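Local coordinates for protein probable mannosyltransferase KTR4 (Saccharomyces cerevisiae, PDB 5A07) that is probably a glycosyltransferase of the GT-A fold that holds guanosine-5'-diphosphate and a manganese ion, at residues B[91-94]-B[98-101]; B[225-230]-B[247-252]; B[254-259]-B[360-365]. All blocks are in the same frame, centred on the assembly; numbering follows the deposited sequence.

Contact 1 of 3, residues B[91-94]-B[98-101]; sequences NLVR and PLAG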
# COMPACT_ATOMS: atom_id res chain seq x y z
N ASN B 91 3.02 -24.95 2.60
CA ASN B 91 1.67 -25.06 2.15
C ASN B 91 1.42 -24.36 0.79
O ASN B 91 0.31 -23.97 0.52
CB ASN B 91 0.77 -24.51 3.27
CG ASN B 91 1.11 -23.06 3.70
OD1 ASN B 91 1.50 -22.20 2.92
ND2 ASN B 91 0.82 -22.77 4.95
N LEU B 92 2.47 -24.08 -0.00
CA LEU B 92 2.30 -23.28 -1.24
C LEU B 92 1.42 -24.01 -2.26
O LEU B 92 1.58 -25.21 -2.45
CB LEU B 92 3.66 -22.98 -1.87
CG LEU B 92 4.56 -22.03 -1.04
CD1 LEU B 92 5.81 -21.73 -1.79
CD2 LEU B 92 3.83 -20.75 -0.66
N VAL B 93 0.55 -23.27 -2.94
CA VAL B 93 -0.37 -23.87 -3.90
C VAL B 93 0.19 -23.61 -5.29
O VAL B 93 0.39 -22.45 -5.71
CB VAL B 93 -1.76 -23.27 -3.77
CG1 VAL B 93 -2.69 -23.69 -4.90
CG2 VAL B 93 -2.34 -23.58 -2.38
N ARG B 94 0.51 -24.67 -6.00
CA ARG B 94 1.14 -24.58 -7.32
C ARG B 94 0.08 -24.54 -8.44
O ARG B 94 -1.07 -24.92 -8.24
CB ARG B 94 2.05 -25.81 -7.57
CG ARG B 94 3.12 -26.04 -6.54
CD ARG B 94 4.00 -24.82 -6.42
NE ARG B 94 5.08 -24.99 -5.45
CZ ARG B 94 6.02 -24.08 -5.24
NH1 ARG B 94 5.98 -22.92 -5.88
NH2 ARG B 94 6.99 -24.32 -4.37
N PRO B 98 -5.32 -28.51 -7.04
CA PRO B 98 -6.77 -28.27 -6.87
C PRO B 98 -7.17 -26.90 -6.33
O PRO B 98 -8.16 -26.37 -6.75
CB PRO B 98 -7.23 -29.34 -5.87
CG PRO B 98 -6.14 -30.37 -5.83
CD PRO B 98 -4.87 -29.76 -6.40
N LEU B 99 -6.42 -26.33 -5.39
CA LEU B 99 -6.74 -25.00 -4.87
C LEU B 99 -6.29 -23.84 -5.76
O LEU B 99 -6.56 -22.68 -5.45
CB LEU B 99 -6.16 -24.85 -3.47
CG LEU B 99 -6.78 -25.80 -2.40
CD1 LEU B 99 -5.96 -25.73 -1.10
CD2 LEU B 99 -8.22 -25.43 -2.14
N ALA B 100 -5.55 -24.11 -6.83
CA ALA B 100 -5.01 -23.02 -7.64
C ALA B 100 -6.13 -22.28 -8.29
O ALA B 100 -7.00 -22.85 -8.94
CB ALA B 100 -4.08 -23.56 -8.69
N GLY B 101 -6.15 -20.99 -8.13
CA GLY B 101 -7.15 -20.20 -8.82
C GLY B 101 -8.42 -20.09 -8.05
O GLY B 101 -9.34 -19.43 -8.52

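Contact 2 of 3, residues B[225-230]-B[247-252]; sequences YKYVWR and QFMNKN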
# COMPACT_ATOMS: atom_id res chain seq x y z
N TYR B 225 -15.79 -10.69 -3.71
CA TYR B 225 -14.36 -11.06 -3.51
C TYR B 225 -13.92 -10.79 -2.06
O TYR B 225 -14.33 -9.80 -1.48
CB TYR B 225 -13.47 -10.29 -4.46
CG TYR B 225 -13.69 -10.55 -5.92
CD1 TYR B 225 -13.47 -11.77 -6.45
CD2 TYR B 225 -14.22 -9.59 -6.72
CE1 TYR B 225 -13.65 -12.02 -7.80
CE2 TYR B 225 -14.43 -9.80 -8.06
CZ TYR B 225 -14.13 -11.01 -8.59
OH TYR B 225 -14.37 -11.20 -9.94
N LYS B 226 -12.99 -11.63 -1.59
CA LYS B 226 -12.30 -11.43 -0.34
C LYS B 226 -10.93 -10.70 -0.52
O LYS B 226 -10.50 -9.95 0.37
CB LYS B 226 -12.05 -12.81 0.32
CG LYS B 226 -11.31 -12.74 1.66
CD LYS B 226 -11.29 -14.08 2.33
CE LYS B 226 -10.39 -14.13 3.56
NZ LYS B 226 -10.69 -13.11 4.57
N TYR B 227 -10.29 -10.90 -1.69
CA TYR B 227 -8.93 -10.37 -1.92
C TYR B 227 -8.89 -9.54 -3.17
O TYR B 227 -9.56 -9.92 -4.16
CB TYR B 227 -7.96 -11.49 -2.10
CG TYR B 227 -7.71 -12.32 -0.89
CD1 TYR B 227 -6.93 -11.83 0.17
CD2 TYR B 227 -8.32 -13.54 -0.73
CE1 TYR B 227 -6.71 -12.57 1.29
CE2 TYR B 227 -8.08 -14.29 0.41
CZ TYR B 227 -7.27 -13.82 1.42
OH TYR B 227 -7.05 -14.57 2.60
N VAL B 228 -8.04 -8.51 -3.16
CA VAL B 228 -7.76 -7.76 -4.37
C VAL B 228 -6.25 -7.69 -4.48
O VAL B 228 -5.53 -7.60 -3.46
CB VAL B 228 -8.36 -6.34 -4.47
CG1 VAL B 228 -9.92 -6.32 -4.39
CG2 VAL B 228 -7.79 -5.47 -3.44
N TRP B 229 -5.77 -7.75 -5.71
CA TRP B 229 -4.44 -7.35 -6.07
C TRP B 229 -4.65 -6.04 -6.84
O TRP B 229 -5.10 -6.07 -8.00
CB TRP B 229 -3.83 -8.46 -6.93
CG TRP B 229 -2.40 -8.26 -7.36
CD1 TRP B 229 -1.81 -7.08 -7.72
CD2 TRP B 229 -1.42 -9.28 -7.53
NE1 TRP B 229 -0.47 -7.30 -8.07
CE2 TRP B 229 -0.21 -8.65 -7.96
CE3 TRP B 229 -1.44 -10.67 -7.37
CZ2 TRP B 229 0.95 -9.37 -8.22
CZ3 TRP B 229 -0.29 -11.37 -7.55
CH2 TRP B 229 0.91 -10.72 -7.98
N ARG B 230 -4.26 -4.92 -6.27
CA ARG B 230 -4.26 -3.64 -6.95
C ARG B 230 -3.14 -3.50 -7.98
O ARG B 230 -1.97 -3.64 -7.64
CB ARG B 230 -4.17 -2.51 -5.95
CG ARG B 230 -4.13 -1.11 -6.55
CD ARG B 230 -4.30 -0.17 -5.40
NE ARG B 230 -3.97 1.18 -5.73
CZ ARG B 230 -4.05 2.16 -4.86
NH1 ARG B 230 -4.48 1.96 -3.63
NH2 ARG B 230 -3.71 3.37 -5.23
N GLN B 247 -3.94 -17.52 -2.15
CA GLN B 247 -4.00 -18.73 -1.27
C GLN B 247 -2.87 -18.69 -0.24
O GLN B 247 -3.07 -19.17 0.85
CB GLN B 247 -3.96 -20.07 -2.08
CG GLN B 247 -5.17 -20.26 -2.98
CD GLN B 247 -6.49 -20.55 -2.24
OE1 GLN B 247 -6.70 -20.08 -1.16
NE2 GLN B 247 -7.36 -21.33 -2.87
N PHE B 248 -1.69 -18.16 -0.60
CA PHE B 248 -0.65 -17.96 0.37
C PHE B 248 -1.11 -17.05 1.49
O PHE B 248 -0.93 -17.34 2.69
CB PHE B 248 0.62 -17.42 -0.28
CG PHE B 248 1.60 -16.89 0.69
CD1 PHE B 248 2.49 -17.73 1.32
CD2 PHE B 248 1.60 -15.52 1.01
CE1 PHE B 248 3.38 -17.26 2.29
CE2 PHE B 248 2.52 -15.02 1.95
CZ PHE B 248 3.39 -15.90 2.61
N MET B 249 -1.79 -15.98 1.12
CA MET B 249 -2.29 -15.02 2.14
C MET B 249 -3.28 -15.72 3.08
O MET B 249 -3.25 -15.55 4.31
CB MET B 249 -3.04 -13.83 1.50
CG MET B 249 -2.34 -12.98 0.46
SD MET B 249 -1.01 -12.12 1.19
CE MET B 249 -1.93 -10.73 1.93
N ASN B 250 -4.20 -16.42 2.49
CA ASN B 250 -5.24 -17.07 3.25
C ASN B 250 -4.67 -18.15 4.16
O ASN B 250 -4.97 -18.19 5.37
CB ASN B 250 -6.25 -17.71 2.29
CG ASN B 250 -7.49 -18.13 3.00
OD1 ASN B 250 -8.29 -17.32 3.38
ND2 ASN B 250 -7.57 -19.39 3.29
N LYS B 251 -3.85 -19.04 3.60
CA LYS B 251 -3.29 -20.11 4.36
C LYS B 251 -2.34 -19.65 5.48
O LYS B 251 -2.17 -20.36 6.44
CB LYS B 251 -2.58 -21.11 3.45
CG LYS B 251 -2.38 -22.45 4.05
CD LYS B 251 -3.69 -23.23 4.28
CE LYS B 251 -3.52 -24.37 5.30
NZ LYS B 251 -2.48 -25.33 4.83
N ASN B 252 -1.70 -18.49 5.36
CA ASN B 252 -0.78 -18.01 6.37
C ASN B 252 -1.29 -16.81 7.18
O ASN B 252 -0.54 -16.11 7.82
CB ASN B 252 0.59 -17.76 5.71
CG ASN B 252 1.18 -19.04 5.17
OD1 ASN B 252 1.74 -19.84 5.91
ND2 ASN B 252 0.92 -19.35 3.87

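Contact 3 of 3, residues B[254-259]-B[360-365]; sequences KIYGFV and LALALF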
# COMPACT_ATOMS: atom_id res chain seq x y z
N LYS B 254 -2.42 -13.78 6.41
CA LYS B 254 -1.99 -12.47 6.10
C LYS B 254 -3.13 -11.65 5.55
O LYS B 254 -3.85 -12.08 4.65
CB LYS B 254 -0.84 -12.50 5.08
CG LYS B 254 0.26 -13.45 5.47
CD LYS B 254 0.91 -13.10 6.78
CE LYS B 254 2.07 -14.09 7.03
NZ LYS B 254 2.56 -13.75 8.37
N ILE B 255 -3.27 -10.46 6.08
CA ILE B 255 -4.32 -9.57 5.62
C ILE B 255 -3.85 -8.52 4.63
O ILE B 255 -4.66 -7.78 4.09
CB ILE B 255 -4.99 -8.84 6.79
CG1 ILE B 255 -4.04 -7.94 7.53
CG2 ILE B 255 -5.69 -9.90 7.70
CD1 ILE B 255 -4.68 -6.92 8.49
N TYR B 256 -2.53 -8.40 4.44
CA TYR B 256 -2.03 -7.33 3.61
C TYR B 256 -0.64 -7.72 3.11
O TYR B 256 0.16 -8.29 3.86
CB TYR B 256 -1.98 -6.03 4.39
CG TYR B 256 -1.75 -4.80 3.50
CD1 TYR B 256 -2.81 -4.26 2.77
CD2 TYR B 256 -0.54 -4.21 3.39
CE1 TYR B 256 -2.62 -3.16 1.96
CE2 TYR B 256 -0.36 -3.07 2.59
CZ TYR B 256 -1.43 -2.56 1.90
OH TYR B 256 -1.27 -1.46 1.11
N GLY B 257 -0.40 -7.41 1.85
CA GLY B 257 0.88 -7.61 1.22
C GLY B 257 1.38 -6.36 0.53
O GLY B 257 0.60 -5.66 -0.17
N PHE B 258 2.68 -6.06 0.72
CA PHE B 258 3.29 -4.91 0.15
C PHE B 258 4.68 -5.27 -0.38
O PHE B 258 5.25 -6.30 -0.04
CB PHE B 258 3.37 -3.75 1.17
CG PHE B 258 4.44 -3.92 2.24
CD1 PHE B 258 4.20 -4.66 3.36
CD2 PHE B 258 5.68 -3.35 2.10
CE1 PHE B 258 5.19 -4.83 4.33
CE2 PHE B 258 6.67 -3.52 3.06
CZ PHE B 258 6.41 -4.27 4.16
N VAL B 259 5.19 -4.38 -1.21
CA VAL B 259 6.56 -4.46 -1.72
C VAL B 259 7.50 -3.31 -1.36
O VAL B 259 8.76 -3.53 -1.27
CB VAL B 259 6.67 -4.73 -3.25
CG1 VAL B 259 6.15 -6.09 -3.63
CG2 VAL B 259 5.96 -3.66 -4.06
N LEU B 360 -1.99 3.69 8.33
CA LEU B 360 -2.30 4.00 9.77
C LEU B 360 -3.28 3.02 10.35
O LEU B 360 -3.09 2.49 11.44
CB LEU B 360 -2.85 5.44 9.92
CG LEU B 360 -1.78 6.47 9.76
CD1 LEU B 360 -2.39 7.86 9.54
CD2 LEU B 360 -0.89 6.54 10.97
N ALA B 361 -4.30 2.69 9.57
CA ALA B 361 -5.26 1.71 9.98
C ALA B 361 -4.63 0.33 10.19
O ALA B 361 -4.92 -0.35 11.18
CB ALA B 361 -6.40 1.60 9.02
N LEU B 362 -3.83 -0.10 9.22
CA LEU B 362 -3.18 -1.40 9.36
C LEU B 362 -2.24 -1.42 10.61
O LEU B 362 -2.15 -2.39 11.31
CB LEU B 362 -2.39 -1.70 8.08
CG LEU B 362 -3.22 -2.13 6.89
CD1 LEU B 362 -2.34 -1.98 5.64
CD2 LEU B 362 -3.69 -3.56 7.04
N ALA B 363 -1.48 -0.37 10.81
CA ALA B 363 -0.49 -0.37 11.88
C ALA B 363 -1.17 -0.29 13.28
O ALA B 363 -0.66 -0.85 14.25
CB ALA B 363 0.43 0.82 11.69
N LEU B 364 -2.30 0.42 13.36
CA LEU B 364 -2.97 0.65 14.66
C LEU B 364 -3.94 -0.46 14.99
O LEU B 364 -4.05 -0.85 16.18
CB LEU B 364 -3.71 1.98 14.65
CG LEU B 364 -2.74 3.14 14.60
CD1 LEU B 364 -3.49 4.40 14.28
CD2 LEU B 364 -1.97 3.31 15.89
N PHE B 365 -4.62 -1.05 13.99
CA PHE B 365 -5.79 -1.89 14.25
C PHE B 365 -5.58 -3.32 13.93
O PHE B 365 -6.53 -4.07 14.01
CB PHE B 365 -7.06 -1.37 13.52
CG PHE B 365 -7.31 0.12 13.71
CD1 PHE B 365 -7.13 0.71 14.95
CD2 PHE B 365 -7.75 0.89 12.68
CE1 PHE B 365 -7.33 2.09 15.14
CE2 PHE B 365 -7.93 2.25 12.83
CZ PHE B 365 -7.72 2.86 14.07

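Contact 1 of 3, residues B[91-94]-B[98-101]
Val93 meets Leu99 and Ala100 through one methyl group, CG1, which makes most of the apolar contact between two irregular pieces of chain. The nearest atom to that methyl is in the backbone: Val93 CG1 lies 3.5 Å from Ala100 N, so the methyl rests on the peptide that joins Leu99 to Ala100. The same Val93 CG1 is 3.9 Å from Leu99 CB and 4.0 Å from Ala100 CB. The first torsion of Val93 (170°) sets CG1 anti to the backbone N and turns CG2 to the Leu99 side, where CG2 comes within 4.2 Å of Leu99 CB. The Val93 and Leu99 side chains cross at about a right angle, and CB is the leucine side-chain atom that comes near the valine.

A second kind of approach pairs a polar atom with a methyl. Arg94 O stands 3.3 Å from Ala100 CB, a van der Waals contact. The Arg94 side chain starts off away from 98-101, and its guanidinium is spent elsewhere: Leu92 CB sits over one face, 4.2 Å above the plane, while NH1 forms a salt bridge with Glu86 and a hydrogen bond to Asn242 O.

Polar partners lie outside the two segments: Asp97, in the link between them, accepts a hydrogen bond from Arg94 N through OD2, and Asp244 OD2 accepts one from Gly101 N. The two segments bury 153 Å² between them, in a contact at the surface. It belongs to the loop between helix 65-80 and strand 105-110, laid against helix 245-251, where Leu92 packs on Phe248 and Val93 on Gln247.

Contact 2 of 3, residues B[225-230]-B[247-252]
Tyr227 takes a first torsion of -68°, with CG anti to the carbonyl carbon, and this sends its ring from the strand toward Met249 and Asn250 on the helix. Asn250 has CG anti to its own backbone N (chi1 -167°), which carries OD1 round to the phenol.

Two residues of the helix receive the tyrosine. Met249 CB touches Tyr227 CE1 at 3.9 Å, coming at the ring obliquely. Beyond CB the methionine bends twice and leads its sulfur and terminal methyl away from the tyrosine. Asn250 meets the phenol end: its CB is 3.3 Å from Tyr227 OH, and its OD1 is 3.1 Å from the same oxygen. The amide and ring planes are almost perpendicular (88°), and the two side chains cross at about a right angle.

Lys226 touches both members of this tyrosine-asparagine pair. Its CG lies 3.8 Å above one face of the Tyr227 ring, offset toward the rim, and its extended chain brings CE alongside Asn250, 3.8 Å from Asn250 OD1. The ammonium end is directed elsewhere, since NZ forms salt bridges with Asp327 and Asp325.

At the end of the helix, Asn252 ND2 donates to Phe248 O at 3.0 Å in a fairly straight hydrogen bond. The same carbonyl also accepts from Asn252 N, so two donors of one residue grip it where the chain leaves the helix. In the fold, helix 245-251 lies against the mixed central sheet: strand 227-230 runs between strands 105-110 and 322-325, Tyr227 also packs on Asp325, and Met249 continues onto Ile323.

Contact 3 of 3, residues B[254-259]-B[360-365]
Leu362 sets a methyl squarely over the ring of Tyr256, a CH-pi contact that joins helix 354-365 to strand 256-262 of the mixed sheet in this GT-A-type glycosyltransferase fold. The methyl is CD1. It stands 3.5 Å from the ring centroid and only 7° off the ring normal, and its distances to the six ring carbons stay within a narrow range, from 3.6 Å at Tyr256 CG to 3.9 Å at Tyr256 CZ. That evenness is the evidence for a centred, face-on approach. The leucine and tyrosine side chains cross at about a right angle.

Tyr256 presents this face because its CG is anti to the backbone N (chi1 -167°), which swings the ring out of the strand toward the helix. Its hydroxyl is hydrogen-bonded to Glu322 OE1, which helps fix where the ring lies, and its ring also meets Phe317 at planes about 50° apart.

The other leucine branch serves the neighbouring residue. Ile255 and Leu362 run alongside each other, pointing opposite ways, and Ile255 also touches Ala366 and Ser370. Other residues of the helix pack on helices 332-344, 272-282 and 293-297. The Tyr256 side chain is about 13 Å from guanosine-5'-diphosphate. In the isoleucine contact, Leu362 CD2 lies 3.8 Å from Ile255 CD1.

The three contacts come in series along the chain, and all belong to the region of sequence shared by this mannosyltransferase family. Contact 1, at the surface, and contact 2 have centres 12 Å apart and share helix 245-251: Leu99 O probably receives a hydrogen bond from Gln247 NE2, and Asn91 OD1 one from Asn252 ND2. Contacts 2 and 3, 13 Å apart between centres, are joined where that helix gives way to strand 256-262, with Met249 O probably hydrogen-bonded to Lys254 N and the Met249 methyl packed on the strand backbone. Contacts 1 and 3 do not touch. The row thus runs from a surface loop, through helix 245-251, to strand 256-262 of the mixed sheet and the helix 354-365 packed on it.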